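Local structure of glutamyl-tRNA(Gln) amidotransferase subunit B, mitochondrial (Saccharomyces cerevisiae, 4N0H) at residues Q103-F111 against Y285-L296; L24-Q33 against Q60-F70. The protein is the B subunit of a mitochondrial amidotransferase assembly and carries the catalytic domain of the GatB/GatE family. One frame throughout, in Å; residues are numbered along the deposited sequence.

Interaction 1 and interaction 2 are neighbours within one GatB/GatE domain, their centres about 14 Å apart. Interaction 1 is partly buried. It lays the chain 285-296 along the start of strand 102-120 and the irregular part that follows, and rings and aliphatic tips do most of the work. Interaction 2 is the more buried. It joins the loop 24-33 to the start of helix 65-78 through backbone and side-chain hydrogen bonds, an asparagine cap and waters, backed by apolar packing. Phe111 of interaction 1 packs on the same helix further along. The two also touch directly: the Phe31 ring meets Leu104 and Leu291, and Gln60 probably hydrogen-bonds to Glu290. Both these side chains also bind charged side chains of another protein chain. Both contacts reach subunit F.

Interaction 1 (Q103-F111 against Y285-L296); sequences QLTQHYRPF and YMPDPELPYINL
Where the long sheet strand 102-120 is broken, His107 meets Tyr285, just ahead of the short edge strand 286-287. Their rings form a face-to-face stack, with centroids 3.7 Å apart and planes only 1° from parallel. The His107 ring gets there because its CG lies opposite the backbone N (chi1 179°). Tyr108 completes a three-ring cluster: His107 ND1 stands 3.4 Å above the plane of the Tyr108 ring, over its centre. Tyr108 OH donates to Tyr285 O at 3.0 Å, from 49° out of the carbonyl plane. The same phenol ring rests against Tyr285 CB and Pro287 CD.

Along 288-296 the contacts are mixed, apolar with some polar groups. Leu104 CD1 reaches Leu291 CD1 tip to tip at 4.0 Å. The other methyl of Leu104, CD2, lies 3.5 Å from Asp288 OD2, an oxygen that forms a salt bridge with Arg90. Asp288 OD1 closes an Asx turn, accepting from Glu290 N at 2.9 Å, and takes Leu291 N as its second donor. Gln106 NE2 passes 3.8 Å from Ile294 CD1, while OE1 accepts from Ile140 N. Phe111 CZ touches Leu296 CD1 at 3.9 Å, beside helix 65-78.

Both carboxylate oxygens of Asp288 are thus engaged, by Arg90 and by two backbone N-H groups, which fixes its rotation. The turn it holds presents Leu291 to Leu104.

Interaction 2 (L24-Q33 against Q60-F70); sequences LNTKNKLFSQ and QPVLNLEAILF
Asn64 ND2 uses both its hydrogens. One goes to Lys29 O at 2.9 Å, almost exactly in the amide plane and fairly straight (161°). The other goes to water 1, which also accepts from Asn28 N and donates to Glu66 OE2. That carboxylate oxygen takes a second bond, from Lys27 N at 3.2 Å, on the syn side but well out of the carboxylate plane. With CG swung opposite the backbone N (chi1 -174°), the Asn64 amide faces the loop and can still turn OD1 to Glu66 N, 2.9 Å away. This is the N-cap of helix 65-78. Gln122 of subunit F also donates to OD1, so the cap lies at a subunit interface. At the cap residue and just before it, the backbones pair directly: Asn64 N donates to Leu30 O at 2.8 Å, and Val62 N to Phe31 O at 3.1 Å (174°). Water 2 links Phe31 O to Gln60 O.

Apolar groups fill in behind. Leu30 CD1 packs on Ala67 CB at 3.7 Å and also touches Leu63 CD1. Phe31 CB meets Pro61 CB, and Phe31 CE1 meets Leu63 CD1. One turn further into the helix, the Phe70 ring receives Thr26 CG2 over its face in a CH-pi contact, 4.1 Å from the centroid, while Leu24 CD1 lies against Phe70 CB.

Interaction 1 (Q103-F111 against Y285-L296)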
loop_
_atom_site.group_PDB
_atom_site.type_symbol
_atom_site.label_atom_id
_atom_site.label_comp_id
_atom_site.label_asym_id
_atom_site.label_seq_id
_atom_site.Cartn_x
_atom_site.Cartn_y
_atom_site.Cartn_z
ATOM N N GLN B 103 12.631 -3.744 1.537
ATOM C CA GLN B 103 13.212 -3.921 0.216
ATOM C C GLN B 103 12.199 -4.637 -0.667
ATOM O O GLN B 103 11.545 -5.577 -0.220
ATOM C CB GLN B 103 14.488 -4.760 0.315
ATOM C CG GLN B 103 15.099 -5.124 -1.031
ATOM C CD GLN B 103 16.097 -6.270 -0.935
ATOM O OE1 GLN B 103 17.111 -6.283 -1.631
ATOM N NE2 GLN B 103 15.807 -7.241 -0.078
ATOM N N LEU B 104 12.054 -4.183 -1.908
ATOM C CA LEU B 104 11.242 -4.896 -2.887
ATOM C C LEU B 104 12.070 -5.982 -3.563
ATOM O O LEU B 104 13.165 -5.723 -4.066
ATOM C CB LEU B 104 10.664 -3.935 -3.923
ATOM C CG LEU B 104 9.511 -3.079 -3.405
ATOM C CD1 LEU B 104 9.186 -1.948 -4.379
ATOM C CD2 LEU B 104 8.284 -3.959 -3.163
ATOM N N THR B 105 11.540 -7.198 -3.553
ATOM C CA THR B 105 12.250 -8.371 -4.050
ATOM C C THR B 105 11.226 -9.429 -4.430
ATOM O O THR B 105 10.092 -9.382 -3.981
ATOM C CB THR B 105 13.214 -8.947 -2.984
ATOM O OG1 THR B 105 13.910 -10.080 -3.523
ATOM C CG2 THR B 105 12.457 -9.368 -1.735
ATOM N N GLN B 106 11.624 -10.382 -5.261
ATOM C CA GLN B 106 10.697 -11.415 -5.705
ATOM C C GLN B 106 10.838 -12.690 -4.884
ATOM O O GLN B 106 11.414 -13.674 -5.344
ATOM C CB GLN B 106 10.910 -11.713 -7.182
ATOM C CG GLN B 106 10.841 -10.486 -8.059
ATOM C CD GLN B 106 10.780 -10.842 -9.526
ATOM O OE1 GLN B 106 11.738 -11.376 -10.083
ATOM N NE2 GLN B 106 9.640 -10.569 -10.157
ATOM N N HIS B 107 10.297 -12.665 -3.672
ATOM C CA HIS B 107 10.427 -13.779 -2.740
ATOM C C HIS B 107 9.543 -14.976 -3.099
ATOM O O HIS B 107 10.044 -16.076 -3.334
ATOM C CB HIS B 107 10.131 -13.308 -1.313
ATOM C CG HIS B 107 10.217 -14.394 -0.286
ATOM N ND1 HIS B 107 9.103 -14.932 0.323
ATOM C CD2 HIS B 107 11.283 -15.043 0.239
ATOM C CE1 HIS B 107 9.479 -15.867 1.177
ATOM N NE2 HIS B 107 10.796 -15.954 1.145
ATOM N N TYR B 108 8.233 -14.760 -3.140
ATOM C CA TYR B 108 7.279 -15.849 -3.367
ATOM C C TYR B 108 7.216 -16.315 -4.820
ATOM O O TYR B 108 7.003 -17.496 -5.084
ATOM C CB TYR B 108 5.868 -15.446 -2.916
ATOM C CG TYR B 108 5.742 -15.158 -1.439
ATOM C CD1 TYR B 108 5.893 -16.171 -0.499
ATOM C CD2 TYR B 108 5.457 -13.876 -0.984
ATOM C CE1 TYR B 108 5.778 -15.910 0.855
ATOM C CE2 TYR B 108 5.333 -13.607 0.364
ATOM C CZ TYR B 108 5.496 -14.627 1.279
ATOM O OH TYR B 108 5.376 -14.367 2.626
ATOM N N ARG B 109 7.369 -15.383 -5.755
ATOM C CA ARG B 109 7.245 -15.695 -7.177
ATOM C C ARG B 109 8.374 -15.061 -7.987
ATOM O O ARG B 109 8.242 -13.945 -8.485
ATOM C CB ARG B 109 5.889 -15.233 -7.718
ATOM C CG ARG B 109 4.689 -15.809 -6.974
ATOM C CD ARG B 109 3.415 -15.654 -7.789
ATOM N NE ARG B 109 3.557 -16.256 -9.115
ATOM C CZ ARG B 109 3.331 -17.539 -9.383
ATOM N NH1 ARG B 109 2.948 -18.364 -8.416
ATOM N NH2 ARG B 109 3.486 -17.998 -10.618
ATOM N N PRO B 110 9.493 -15.783 -8.120
ATOM C CA PRO B 110 10.675 -15.287 -8.832
ATOM C C PRO B 110 10.425 -15.159 -10.333
ATOM O O PRO B 110 9.505 -15.788 -10.865
ATOM C CB PRO B 110 11.735 -16.358 -8.541
ATOM C CG PRO B 110 10.950 -17.597 -8.248
ATOM C CD PRO B 110 9.706 -17.124 -7.552
ATOM N N PHE B 111 11.235 -14.337 -10.995
ATOM C CA PHE B 111 11.099 -14.096 -12.429
ATOM C C PHE B 111 11.227 -15.377 -13.257
ATOM O O PHE B 111 10.477 -15.580 -14.208
ATOM C CB PHE B 111 12.128 -13.062 -12.908
ATOM C CG PHE B 111 11.948 -12.654 -14.351
ATOM C CD1 PHE B 111 12.668 -13.279 -15.361
ATOM C CD2 PHE B 111 11.048 -11.658 -14.696
ATOM C CE1 PHE B 111 12.499 -12.909 -16.687
ATOM C CE2 PHE B 111 10.875 -11.280 -16.021
ATOM C CZ PHE B 111 11.596 -11.909 -17.017
ATOM N N TYR B 285 7.438 -10.981 4.905
ATOM C CA TYR B 285 7.265 -10.883 3.457
ATOM C C TYR B 285 5.795 -10.705 3.092
ATOM O O TYR B 285 4.950 -11.517 3.460
ATOM C CB TYR B 285 7.808 -12.128 2.757
ATOM C CG TYR B 285 9.312 -12.295 2.832
ATOM C CD1 TYR B 285 9.883 -13.237 3.679
ATOM C CD2 TYR B 285 10.160 -11.521 2.044
ATOM C CE1 TYR B 285 11.252 -13.406 3.745
ATOM C CE2 TYR B 285 11.533 -11.683 2.104
ATOM C CZ TYR B 285 12.072 -12.628 2.958
ATOM O OH TYR B 285 13.436 -12.796 3.030
ATOM N N MET B 286 5.506 -9.627 2.377
ATOM C CA MET B 286 4.151 -9.311 1.950
ATOM C C MET B 286 4.191 -8.944 0.481
ATOM O O MET B 286 4.969 -8.079 0.086
ATOM C CB MET B 286 3.606 -8.124 2.754
ATOM C CG MET B 286 2.146 -7.789 2.468
ATOM S SD MET B 286 1.568 -6.305 3.335
ATOM C CE MET B 286 2.480 -5.028 2.476
ATOM N N PRO B 287 3.362 -9.605 -0.339
ATOM C CA PRO B 287 3.271 -9.192 -1.743
ATOM C C PRO B 287 2.928 -7.710 -1.814
ATOM O O PRO B 287 2.063 -7.259 -1.057
ATOM C CB PRO B 287 2.110 -10.030 -2.271
ATOM C CG PRO B 287 2.118 -11.251 -1.415
ATOM C CD PRO B 287 2.501 -10.762 -0.046
ATOM N N ASP B 288 3.611 -6.957 -2.671
ATOM C CA ASP B 288 3.340 -5.531 -2.764
ATOM C C ASP B 288 1.901 -5.299 -3.222
ATOM O O ASP B 288 1.453 -5.892 -4.200
ATOM C CB ASP B 288 4.323 -4.831 -3.696
ATOM C CG ASP B 288 4.250 -3.325 -3.581
ATOM O OD1 ASP B 288 3.434 -2.708 -4.300
ATOM O OD2 ASP B 288 5.003 -2.757 -2.764
ATOM N N PRO B 289 1.162 -4.455 -2.489
ATOM C CA PRO B 289 -0.256 -4.238 -2.794
ATOM C C PRO B 289 -0.493 -3.258 -3.939
ATOM O O PRO B 289 -1.634 -3.123 -4.377
ATOM C CB PRO B 289 -0.816 -3.684 -1.481
ATOM C CG PRO B 289 0.351 -3.045 -0.808
ATOM C CD PRO B 289 1.568 -3.835 -1.212
ATOM N N GLU B 290 0.559 -2.602 -4.424
ATOM C CA GLU B 290 0.422 -1.605 -5.488
ATOM C C GLU B 290 0.896 -2.079 -6.861
ATOM O O GLU B 290 0.258 -1.801 -7.877
ATOM C CB GLU B 290 1.177 -0.328 -5.122
ATOM C CG GLU B 290 0.636 0.390 -3.910
ATOM C CD GLU B 290 1.143 1.817 -3.822
ATOM O OE1 GLU B 290 2.379 2.014 -3.846
ATOM O OE2 GLU B 290 0.304 2.740 -3.748
ATOM N N LEU B 291 2.021 -2.783 -6.892
ATOM C CA LEU B 291 2.629 -3.184 -8.154
ATOM C C LEU B 291 1.837 -4.289 -8.849
ATOM O O LEU B 291 1.423 -5.258 -8.216
ATOM C CB LEU B 291 4.076 -3.628 -7.929
ATOM C CG LEU B 291 5.012 -2.534 -7.411
ATOM C CD1 LEU B 291 6.284 -3.138 -6.844
ATOM C CD2 LEU B 291 5.338 -1.548 -8.528
ATOM N N PRO B 292 1.617 -4.140 -10.162
ATOM C CA PRO B 292 0.936 -5.189 -10.932
ATOM C C PRO B 292 1.817 -6.426 -11.043
ATOM O O PRO B 292 3.035 -6.294 -10.991
ATOM C CB PRO B 292 0.780 -4.560 -12.325
ATOM C CG PRO B 292 1.001 -3.085 -12.130
ATOM C CD PRO B 292 1.970 -2.979 -10.993
ATOM N N TYR B 293 1.214 -7.603 -11.192
ATOM C CA TYR B 293 1.963 -8.817 -11.501
ATOM C C TYR B 293 2.762 -8.625 -12.784
ATOM O O TYR B 293 2.369 -7.854 -13.657
ATOM C CB TYR B 293 1.014 -9.994 -11.722
ATOM C CG TYR B 293 0.258 -10.470 -10.506
ATOM C CD1 TYR B 293 0.898 -10.679 -9.292
ATOM C CD2 TYR B 293 -1.104 -10.726 -10.581
ATOM C CE1 TYR B 293 0.197 -11.125 -8.182
ATOM C CE2 TYR B 293 -1.811 -11.169 -9.482
ATOM C CZ TYR B 293 -1.162 -11.367 -8.287
ATOM O OH TYR B 293 -1.887 -11.810 -7.201
ATOM N N ILE B 294 3.887 -9.323 -12.896
ATOM C CA ILE B 294 4.575 -9.434 -14.172
ATOM C C ILE B 294 3.930 -10.593 -14.926
ATOM O O ILE B 294 4.084 -11.747 -14.536
ATOM C CB ILE B 294 6.083 -9.707 -13.986
ATOM C CG1 ILE B 294 6.772 -8.491 -13.363
ATOM C CG2 ILE B 294 6.751 -10.071 -15.317
ATOM C CD1 ILE B 294 8.253 -8.685 -13.137
ATOM N N ASN B 295 3.195 -10.279 -15.988
ATOM C CA ASN B 295 2.503 -11.292 -16.781
ATOM C C ASN B 295 2.865 -11.172 -18.254
ATOM O O ASN B 295 2.223 -10.439 -19.001
ATOM C CB ASN B 295 0.990 -11.165 -16.599
ATOM C CG ASN B 295 0.218 -12.261 -17.311
ATOM O OD1 ASN B 295 0.793 -13.240 -17.789
ATOM N ND2 ASN B 295 -1.097 -12.102 -17.379
ATOM N N LEU B 296 3.902 -11.892 -18.669
ATOM C CA LEU B 296 4.438 -11.743 -20.014
ATOM C C LEU B 296 3.727 -12.662 -21.000
ATOM O O LEU B 296 3.442 -13.818 -20.692
ATOM C CB LEU B 296 5.942 -12.025 -20.004
ATOM C CG LEU B 296 6.672 -11.165 -18.965
ATOM C CD1 LEU B 296 8.107 -11.621 -18.777
ATOM C CD2 LEU B 296 6.618 -9.703 -19.365
#

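Interaction 2 (L24-Q33 against Q60-F70)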
loop_
_atom_site.group_PDB
_atom_site.type_symbol
_atom_site.label_atom_id
_atom_site.label_comp_id
_atom_site.label_asym_id
_atom_site.label_seq_id
_atom_site.Cartn_x
_atom_site.Cartn_y
_atom_site.Cartn_z
ATOM N N LEU B 24 22.364 -4.392 -12.454
ATOM C CA LEU B 24 22.048 -4.201 -13.865
ATOM C C LEU B 24 22.483 -2.816 -14.330
ATOM O O LEU B 24 22.379 -1.842 -13.585
ATOM C CB LEU B 24 20.550 -4.394 -14.115
ATOM C CG LEU B 24 19.984 -5.780 -13.795
ATOM C CD1 LEU B 24 18.554 -5.899 -14.295
ATOM C CD2 LEU B 24 20.858 -6.878 -14.387
ATOM N N ASN B 25 22.978 -2.724 -15.559
ATOM C CA ASN B 25 23.332 -1.423 -16.109
ATOM C C ASN B 25 22.242 -0.854 -17.015
ATOM O O ASN B 25 22.497 -0.450 -18.147
ATOM C CB ASN B 25 24.705 -1.440 -16.801
ATOM C CG ASN B 25 24.858 -2.583 -17.780
ATOM O OD1 ASN B 25 25.951 -3.130 -17.946
ATOM N ND2 ASN B 25 23.765 -2.958 -18.434
ATOM N N THR B 26 21.018 -0.845 -16.504
ATOM C CA THR B 26 19.943 -0.098 -17.131
ATOM C C THR B 26 20.286 1.377 -16.991
ATOM O O THR B 26 21.037 1.762 -16.091
ATOM C CB THR B 26 18.601 -0.367 -16.433
ATOM O OG1 THR B 26 18.734 -0.085 -15.038
ATOM C CG2 THR B 26 18.193 -1.824 -16.608
ATOM N N LYS B 27 19.747 2.205 -17.878
ATOM C CA LYS B 27 20.010 3.636 -17.817
ATOM C C LYS B 27 19.498 4.239 -16.508
ATOM O O LYS B 27 20.177 5.048 -15.873
ATOM C CB LYS B 27 19.377 4.352 -19.010
ATOM C CG LYS B 27 19.687 5.839 -19.071
ATOM C CD LYS B 27 19.096 6.463 -20.323
ATOM C CE LYS B 27 17.608 6.165 -20.434
ATOM N NZ LYS B 27 17.026 6.683 -21.706
ATOM N N ASN B 28 18.300 3.831 -16.107
ATOM C CA ASN B 28 17.678 4.360 -14.902
ATOM C C ASN B 28 17.404 3.262 -13.882
ATOM O O ASN B 28 17.687 2.096 -14.142
ATOM C CB ASN B 28 16.407 5.132 -15.264
ATOM C CG ASN B 28 16.700 6.316 -16.171
ATOM O OD1 ASN B 28 17.758 6.945 -16.063
ATOM N ND2 ASN B 28 15.779 6.615 -17.079
ATOM N N LYS B 29 16.869 3.640 -12.725
ATOM C CA LYS B 29 16.719 2.712 -11.610
ATOM C C LYS B 29 15.515 1.785 -11.758
ATOM O O LYS B 29 14.813 1.831 -12.758
ATOM C CB LYS B 29 16.642 3.469 -10.292
ATOM C CG LYS B 29 17.918 4.221 -9.939
ATOM C CD LYS B 29 17.821 4.735 -8.508
ATOM C CE LYS B 29 18.960 5.668 -8.157
ATOM N NZ LYS B 29 18.849 6.060 -6.722
ATOM N N LEU B 30 15.290 0.949 -10.749
ATOM C CA LEU B 30 14.300 -0.131 -10.835
ATOM C C LEU B 30 12.834 0.327 -10.723
ATOM O O LEU B 30 12.004 -0.007 -11.572
ATOM C CB LEU B 30 14.601 -1.205 -9.783
ATOM C CG LEU B 30 13.726 -2.457 -9.834
ATOM C CD1 LEU B 30 13.759 -3.061 -11.234
ATOM C CD2 LEU B 30 14.178 -3.487 -8.803
ATOM N N PHE B 31 12.516 1.083 -9.680
ATOM C CA PHE B 31 11.138 1.536 -9.476
ATOM C C PHE B 31 10.990 3.056 -9.570
ATOM O O PHE B 31 10.005 3.629 -9.116
ATOM C CB PHE B 31 10.597 1.010 -8.141
ATOM C CG PHE B 31 10.426 -0.478 -8.118
ATOM C CD1 PHE B 31 9.409 -1.080 -8.844
ATOM C CD2 PHE B 31 11.300 -1.281 -7.402
ATOM C CE1 PHE B 31 9.253 -2.454 -8.838
ATOM C CE2 PHE B 31 11.148 -2.656 -7.393
ATOM C CZ PHE B 31 10.129 -3.245 -8.118
ATOM N N SER B 32 11.993 3.698 -10.155
ATOM C CA SER B 32 11.976 5.132 -10.400
ATOM C C SER B 32 12.836 5.389 -11.628
ATOM O O SER B 32 13.744 4.611 -11.922
ATOM C CB SER B 32 12.549 5.887 -9.200
ATOM O OG SER B 32 12.691 7.269 -9.485
ATOM N N GLN B 33 12.564 6.472 -12.347
ATOM C CA GLN B 33 13.347 6.769 -13.545
ATOM C C GLN B 33 14.569 7.651 -13.272
ATOM O O GLN B 33 15.169 8.202 -14.197
ATOM C CB GLN B 33 12.467 7.358 -14.653
ATOM C CG GLN B 33 11.574 6.322 -15.330
ATOM C CD GLN B 33 12.380 5.174 -15.930
ATOM O OE1 GLN B 33 13.219 5.379 -16.810
ATOM N NE2 GLN B 33 12.136 3.964 -15.448
ATOM N N GLN B 60 5.324 6.658 -5.061
ATOM C CA GLN B 60 4.939 5.309 -5.484
ATOM C C GLN B 60 5.942 4.686 -6.456
ATOM O O GLN B 60 6.521 5.384 -7.289
ATOM C CB GLN B 60 3.562 5.335 -6.151
ATOM C CG GLN B 60 2.430 5.768 -5.233
ATOM C CD GLN B 60 1.139 5.964 -5.983
ATOM O OE1 GLN B 60 0.990 6.935 -6.728
ATOM N NE2 GLN B 60 0.197 5.035 -5.813
ATOM N N PRO B 61 6.130 3.359 -6.366
ATOM C CA PRO B 61 7.019 2.645 -7.291
ATOM C C PRO B 61 6.376 2.445 -8.662
ATOM O O PRO B 61 5.172 2.180 -8.745
ATOM C CB PRO B 61 7.210 1.290 -6.610
ATOM C CG PRO B 61 5.936 1.083 -5.845
ATOM C CD PRO B 61 5.531 2.458 -5.363
ATOM N N VAL B 62 7.173 2.601 -9.715
ATOM C CA VAL B 62 6.770 2.241 -11.078
ATOM C C VAL B 62 7.890 1.417 -11.719
ATOM O O VAL B 62 9.032 1.879 -11.822
ATOM C CB VAL B 62 6.490 3.479 -11.954
ATOM C CG1 VAL B 62 6.171 3.059 -13.382
ATOM C CG2 VAL B 62 5.349 4.317 -11.368
ATOM N N LEU B 63 7.570 0.198 -12.142
ATOM C CA LEU B 63 8.587 -0.715 -12.660
ATOM C C LEU B 63 9.244 -0.242 -13.963
ATOM O O LEU B 63 8.565 0.138 -14.924
ATOM C CB LEU B 63 8.012 -2.127 -12.827
ATOM C CG LEU B 63 8.997 -3.195 -13.315
ATOM C CD1 LEU B 63 10.193 -3.297 -12.385
ATOM C CD2 LEU B 63 8.289 -4.543 -13.447
ATOM N N ASN B 64 10.576 -0.253 -13.968
ATOM C CA ASN B 64 11.361 0.006 -15.161
ATOM C C ASN B 64 11.346 -1.252 -16.025
ATOM O O ASN B 64 11.868 -2.291 -15.621
ATOM C CB ASN B 64 12.798 0.350 -14.766
ATOM C CG ASN B 64 13.658 0.767 -15.952
ATOM O OD1 ASN B 64 13.368 0.446 -17.107
ATOM N ND2 ASN B 64 14.731 1.484 -15.662
ATOM N N LEU B 65 10.748 -1.153 -17.207
ATOM C CA LEU B 65 10.586 -2.316 -18.076
ATOM C C LEU B 65 11.907 -2.828 -18.648
ATOM O O LEU B 65 12.004 -3.979 -19.074
ATOM C CB LEU B 65 9.581 -2.020 -19.191
ATOM C CG LEU B 65 8.177 -1.649 -18.700
ATOM C CD1 LEU B 65 7.244 -1.382 -19.873
ATOM C CD2 LEU B 65 7.599 -2.734 -17.798
ATOM N N GLU B 66 12.932 -1.982 -18.653
ATOM C CA GLU B 66 14.238 -2.420 -19.129
ATOM C C GLU B 66 14.801 -3.543 -18.253
ATOM O O GLU B 66 15.539 -4.410 -18.733
ATOM C CB GLU B 66 15.222 -1.245 -19.215
ATOM C CG GLU B 66 16.491 -1.573 -19.996
ATOM C CD GLU B 66 17.368 -0.359 -20.249
ATOM O OE1 GLU B 66 18.021 -0.315 -21.316
ATOM O OE2 GLU B 66 17.413 0.546 -19.385
ATOM N N ALA B 67 14.442 -3.532 -16.973
ATOM C CA ALA B 67 14.857 -4.594 -16.060
ATOM C C ALA B 67 14.218 -5.930 -16.441
ATOM O O ALA B 67 14.833 -6.987 -16.290
ATOM C CB ALA B 67 14.523 -4.232 -14.616
ATOM N N ILE B 68 12.985 -5.880 -16.935
ATOM C CA ILE B 68 12.330 -7.078 -17.458
ATOM C C ILE B 68 13.073 -7.617 -18.682
ATOM O O ILE B 68 13.304 -8.821 -18.806
ATOM C CB ILE B 68 10.870 -6.800 -17.855
ATOM C CG1 ILE B 68 10.020 -6.494 -16.623
ATOM C CG2 ILE B 68 10.277 -7.989 -18.615
ATOM C CD1 ILE B 68 8.572 -6.221 -16.968
ATOM N N LEU B 69 13.441 -6.720 -19.590
ATOM C CA LEU B 69 14.145 -7.117 -20.803
ATOM C C LEU B 69 15.473 -7.786 -20.459
ATOM O O LEU B 69 15.814 -8.839 -21.005
ATOM C CB LEU B 69 14.380 -5.901 -21.706
ATOM C CG LEU B 69 15.177 -6.142 -22.990
ATOM C CD1 LEU B 69 14.401 -7.039 -23.941
ATOM C CD2 LEU B 69 15.537 -4.825 -23.661
ATOM N N PHE B 70 16.212 -7.169 -19.541
ATOM C CA PHE B 70 17.504 -7.688 -19.116
ATOM C C PHE B 70 17.326 -9.058 -18.474
ATOM O O PHE B 70 18.075 -9.984 -18.765
ATOM C CB PHE B 70 18.196 -6.731 -18.134
ATOM C CG PHE B 70 18.881 -5.559 -18.792
ATOM C CD1 PHE B 70 18.546 -5.167 -20.078
ATOM C CD2 PHE B 70 19.864 -4.850 -18.117
ATOM C CE1 PHE B 70 19.174 -4.085 -20.679
ATOM C CE2 PHE B 70 20.501 -3.764 -18.709
ATOM C CZ PHE B 70 20.155 -3.383 -19.992
HETATM O O HOH W 1 16.413 2.413 -17.875
HETATM O O HOH W 2 8.688 5.958 -8.843
HETATM O O HOH W 3 10.086 3.790 -13.096
#